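Long-range contact in pyridine synthase TbtD (Thermobispora bispora, PDB 5WA4), which probably forms the central pyridine ring of the thiopeptide thiomuracin by an aza-[4+2] cycloaddition on a peptide bound through its leader: residues E[15-29]-E[78-91]. Residues are numbered along the deposited sequence; the frame is centred on the assembly and turned at random.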
# COMPACT_ATOMS: atom_id res chain seq x y z
N VAL E 15 -29.15 -5.70 -33.10
CA VAL E 15 -29.34 -6.95 -33.84
C VAL E 15 -28.86 -8.19 -33.07
O VAL E 15 -27.66 -8.47 -33.07
CB VAL E 15 -28.59 -6.92 -35.18
CG1 VAL E 15 -28.94 -8.14 -36.02
CG2 VAL E 15 -28.85 -5.62 -35.91
N ASP E 16 -29.77 -8.94 -32.46
CA ASP E 16 -29.39 -10.17 -31.73
C ASP E 16 -29.05 -11.35 -32.66
O ASP E 16 -29.79 -11.66 -33.60
CB ASP E 16 -30.51 -10.59 -30.78
CG ASP E 16 -30.73 -9.60 -29.65
OD1 ASP E 16 -31.49 -8.62 -29.84
OD2 ASP E 16 -30.16 -9.81 -28.56
N TYR E 17 -27.94 -12.01 -32.39
CA TYR E 17 -27.50 -13.11 -33.23
C TYR E 17 -26.56 -14.01 -32.42
O TYR E 17 -25.37 -14.08 -32.68
CB TYR E 17 -26.82 -12.55 -34.46
CG TYR E 17 -26.70 -13.46 -35.66
CD1 TYR E 17 -27.83 -14.00 -36.28
CD2 TYR E 17 -25.46 -13.74 -36.20
CE1 TYR E 17 -27.69 -14.81 -37.39
CE2 TYR E 17 -25.30 -14.55 -37.31
CZ TYR E 17 -26.42 -15.08 -37.91
OH TYR E 17 -26.22 -15.88 -39.02
N HIS E 18 -27.14 -14.69 -31.44
CA HIS E 18 -26.38 -15.37 -30.39
C HIS E 18 -25.32 -16.38 -30.83
O HIS E 18 -24.14 -16.23 -30.52
CB HIS E 18 -27.37 -16.05 -29.44
CG HIS E 18 -28.35 -15.10 -28.83
ND1 HIS E 18 -29.53 -15.52 -28.25
CD2 HIS E 18 -28.32 -13.76 -28.70
CE1 HIS E 18 -30.19 -14.47 -27.79
NE2 HIS E 18 -29.48 -13.39 -28.05
N ALA E 19 -25.73 -17.44 -31.53
CA ALA E 19 -24.79 -18.52 -31.81
C ALA E 19 -24.51 -18.61 -33.29
O ALA E 19 -23.83 -19.53 -33.75
CB ALA E 19 -25.33 -19.84 -31.28
N GLY E 20 -25.06 -17.67 -34.04
CA GLY E 20 -24.82 -17.66 -35.47
C GLY E 20 -23.43 -17.17 -35.82
O GLY E 20 -22.73 -16.62 -34.97
N PRO E 21 -23.02 -17.37 -37.08
CA PRO E 21 -21.75 -16.81 -37.57
C PRO E 21 -21.81 -15.28 -37.70
O PRO E 21 -22.44 -14.75 -38.63
CB PRO E 21 -21.57 -17.48 -38.94
CG PRO E 21 -22.95 -17.88 -39.36
CD PRO E 21 -23.72 -18.17 -38.10
N MET E 22 -21.18 -14.58 -36.75
CA MET E 22 -21.21 -13.12 -36.70
C MET E 22 -20.52 -12.49 -37.91
O MET E 22 -21.07 -11.55 -38.50
CB MET E 22 -20.57 -12.63 -35.40
CG MET E 22 -20.72 -11.14 -35.10
SD MET E 22 -22.42 -10.57 -34.90
CE MET E 22 -22.90 -11.28 -33.33
N ASP E 23 -19.34 -12.99 -38.29
CA ASP E 23 -18.62 -12.46 -39.48
C ASP E 23 -19.51 -12.48 -40.73
O ASP E 23 -19.26 -11.75 -41.69
CB ASP E 23 -17.32 -13.24 -39.77
CG ASP E 23 -16.12 -12.80 -38.90
OD1 ASP E 23 -16.33 -12.15 -37.86
OD2 ASP E 23 -14.96 -13.12 -39.23
N ASP E 24 -20.55 -13.31 -40.72
CA ASP E 24 -21.42 -13.47 -41.88
C ASP E 24 -22.55 -12.46 -41.86
O ASP E 24 -22.92 -11.91 -42.89
CB ASP E 24 -22.01 -14.89 -41.97
CG ASP E 24 -21.09 -15.88 -42.70
OD1 ASP E 24 -20.40 -15.49 -43.68
OD2 ASP E 24 -21.06 -17.05 -42.26
N LEU E 25 -23.11 -12.24 -40.67
CA LEU E 25 -24.14 -11.22 -40.50
C LEU E 25 -23.59 -9.86 -40.90
O LEU E 25 -24.31 -9.03 -41.46
CB LEU E 25 -24.63 -11.19 -39.05
CG LEU E 25 -25.39 -9.94 -38.57
CD1 LEU E 25 -26.69 -9.73 -39.32
CD2 LEU E 25 -25.67 -10.07 -37.10
N ILE E 26 -22.31 -9.64 -40.60
CA ILE E 26 -21.64 -8.40 -40.96
C ILE E 26 -21.68 -8.24 -42.47
O ILE E 26 -22.28 -7.28 -42.98
CB ILE E 26 -20.17 -8.36 -40.42
CG1 ILE E 26 -20.16 -8.00 -38.93
CG2 ILE E 26 -19.30 -7.38 -41.19
CD1 ILE E 26 -18.82 -8.18 -38.28
N LEU E 27 -21.11 -9.21 -43.19
CA LEU E 27 -20.90 -9.10 -44.62
C LEU E 27 -22.16 -9.27 -45.48
O LEU E 27 -22.25 -8.67 -46.55
CB LEU E 27 -19.87 -10.13 -45.06
CG LEU E 27 -18.51 -10.00 -44.38
CD1 LEU E 27 -17.54 -11.08 -44.87
CD2 LEU E 27 -17.96 -8.62 -44.64
N ASP E 28 -23.11 -10.08 -45.03
CA ASP E 28 -24.24 -10.50 -45.88
C ASP E 28 -25.55 -9.82 -45.51
O ASP E 28 -26.50 -9.83 -46.28
CB ASP E 28 -24.44 -12.02 -45.82
CG ASP E 28 -23.26 -12.81 -46.37
OD1 ASP E 28 -22.38 -12.20 -47.03
OD2 ASP E 28 -23.23 -14.05 -46.16
N GLY E 29 -25.59 -9.26 -44.31
CA GLY E 29 -26.77 -8.56 -43.85
C GLY E 29 -26.50 -7.09 -43.60
O GLY E 29 -27.24 -6.23 -44.09
N VAL E 78 -32.94 -5.60 -45.57
CA VAL E 78 -31.71 -6.31 -45.90
C VAL E 78 -31.15 -7.08 -44.70
O VAL E 78 -30.63 -8.19 -44.87
CB VAL E 78 -30.62 -5.35 -46.42
CG1 VAL E 78 -29.32 -6.11 -46.73
CG2 VAL E 78 -31.12 -4.59 -47.63
N VAL E 79 -31.25 -6.51 -43.50
CA VAL E 79 -30.79 -7.21 -42.29
C VAL E 79 -31.83 -8.26 -41.91
O VAL E 79 -31.49 -9.42 -41.73
CB VAL E 79 -30.52 -6.26 -41.08
CG1 VAL E 79 -30.03 -7.04 -39.89
CG2 VAL E 79 -29.48 -5.22 -41.44
N GLY E 80 -33.09 -7.85 -41.81
CA GLY E 80 -34.17 -8.78 -41.53
C GLY E 80 -34.19 -9.92 -42.54
O GLY E 80 -34.59 -11.05 -42.21
N GLY E 81 -33.74 -9.63 -43.76
CA GLY E 81 -33.62 -10.61 -44.82
C GLY E 81 -32.56 -11.65 -44.54
O GLY E 81 -32.72 -12.83 -44.88
N TYR E 82 -31.45 -11.23 -43.93
CA TYR E 82 -30.42 -12.17 -43.52
C TYR E 82 -30.94 -13.06 -42.41
O TYR E 82 -30.72 -14.28 -42.42
CB TYR E 82 -29.16 -11.45 -43.06
CG TYR E 82 -28.07 -12.37 -42.56
CD1 TYR E 82 -28.06 -12.83 -41.24
CD2 TYR E 82 -27.05 -12.80 -43.40
CE1 TYR E 82 -27.08 -13.68 -40.78
CE2 TYR E 82 -26.06 -13.65 -42.95
CZ TYR E 82 -26.08 -14.09 -41.64
OH TYR E 82 -25.09 -14.93 -41.20
N LEU E 83 -31.64 -12.45 -41.46
CA LEU E 83 -32.11 -13.13 -40.26
C LEU E 83 -33.03 -14.30 -40.58
O LEU E 83 -32.98 -15.33 -39.92
CB LEU E 83 -32.80 -12.13 -39.33
CG LEU E 83 -31.89 -11.50 -38.25
CD1 LEU E 83 -30.58 -11.03 -38.83
CD2 LEU E 83 -32.60 -10.31 -37.64
N ARG E 84 -33.84 -14.14 -41.62
CA ARG E 84 -34.74 -15.20 -42.05
C ARG E 84 -33.94 -16.29 -42.77
O ARG E 84 -34.18 -17.48 -42.58
CB ARG E 84 -35.83 -14.64 -42.95
CG ARG E 84 -37.25 -14.94 -42.49
CD ARG E 84 -37.96 -13.67 -41.98
NE ARG E 84 -37.80 -12.56 -42.92
CZ ARG E 84 -38.11 -11.29 -42.67
NH1 ARG E 84 -38.65 -10.94 -41.50
NH2 ARG E 84 -37.91 -10.37 -43.61
N ALA E 85 -32.98 -15.86 -43.59
CA ALA E 85 -32.22 -16.75 -44.45
C ALA E 85 -31.18 -17.62 -43.73
O ALA E 85 -30.94 -18.75 -44.14
CB ALA E 85 -31.54 -15.94 -45.54
N ARG E 86 -30.54 -17.10 -42.69
CA ARG E 86 -29.52 -17.86 -41.95
C ARG E 86 -29.65 -17.68 -40.43
O ARG E 86 -28.68 -17.30 -39.77
CB ARG E 86 -28.11 -17.45 -42.39
CG ARG E 86 -27.83 -17.61 -43.89
CD ARG E 86 -26.78 -18.70 -44.19
NE ARG E 86 -25.40 -18.21 -44.25
CZ ARG E 86 -24.39 -18.76 -43.57
NH1 ARG E 86 -24.61 -19.79 -42.78
NH2 ARG E 86 -23.16 -18.27 -43.69
N PRO E 87 -30.82 -17.98 -39.86
CA PRO E 87 -31.05 -17.63 -38.45
C PRO E 87 -30.19 -18.38 -37.45
O PRO E 87 -29.90 -19.57 -37.62
CB PRO E 87 -32.53 -17.97 -38.24
CG PRO E 87 -32.80 -19.02 -39.21
CD PRO E 87 -31.95 -18.74 -40.42
N SER E 88 -29.79 -17.67 -36.41
CA SER E 88 -28.98 -18.20 -35.33
C SER E 88 -29.74 -19.28 -34.59
O SER E 88 -30.92 -19.10 -34.30
CB SER E 88 -28.57 -17.08 -34.38
OG SER E 88 -28.28 -17.58 -33.08
N PRO E 89 -29.06 -20.40 -34.27
CA PRO E 89 -29.61 -21.54 -33.53
C PRO E 89 -30.18 -21.12 -32.20
O PRO E 89 -31.35 -21.35 -31.89
CB PRO E 89 -28.40 -22.44 -33.29
CG PRO E 89 -27.35 -21.95 -34.20
CD PRO E 89 -27.60 -20.50 -34.42
N GLY E 90 -29.32 -20.50 -31.41
CA GLY E 90 -29.61 -20.16 -30.04
C GLY E 90 -28.45 -20.61 -29.16
O GLY E 90 -27.67 -21.50 -29.53
N MET E 91 -28.32 -19.97 -28.01
CA MET E 91 -27.36 -20.42 -27.02
C MET E 91 -28.06 -21.50 -26.20
O MET E 91 -29.29 -21.55 -26.18
CB MET E 91 -26.91 -19.25 -26.14
CG MET E 91 -25.42 -19.18 -25.90
SD MET E 91 -24.54 -18.50 -27.32
CE MET E 91 -22.84 -18.93 -26.90
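Tyr17 and Tyr82 each swing the ring out anti to the backbone N (chi1 177° for Tyr82), and this brings their phenol ends together from the two segments. The side chains cross at about a right angle and the hydroxyls share a hydrogen bond, Tyr17 OH to Tyr82 OH at 2.6 Å. The carbonyl O of Arg86, just past the end of helix 64-85, lies at the edge of the Tyr17 ring, 2.9 Å from Tyr17 OH. Tyr82 is a knob in a hole lined by Asp24, Leu25, Asp28 and Gly29: Leu25 CA sits over one ring face, 3.9 Å from the centroid, while Asp28 CB comes in at the edge. Gly29 CA packs against Tyr82 CB at 3.8 Å. Beyond the hydroxyl pair, the bent Arg86 chain brings NH2 to Asp24 OD2 in a 2.8 Å salt bridge, the two planar groups 60° apart; Asp24 OD1 makes a salt bridge to Arg159, which also pairs with Asp28. Deeper in, Val15 and Leu25 meet Val79 and Leu83 in an apolar layer. At the loop end, Ser88 OG accepts a nearly straight hydrogen bond from Ala19 N (3.0 Å), tying the two loops together, and is also bonded to Asp120, whose other oxygen takes His18 N. Helical segments 22-29 and 78-85 cross at 135° between their directions, 9.3 Å apart, beside strand 9-16, an inner strand of the sheet: helices packed on a four-stranded antiparallel sheet, an alpha+beta arrangement in a protein of the lantibiotic dehydratase C-terminal family.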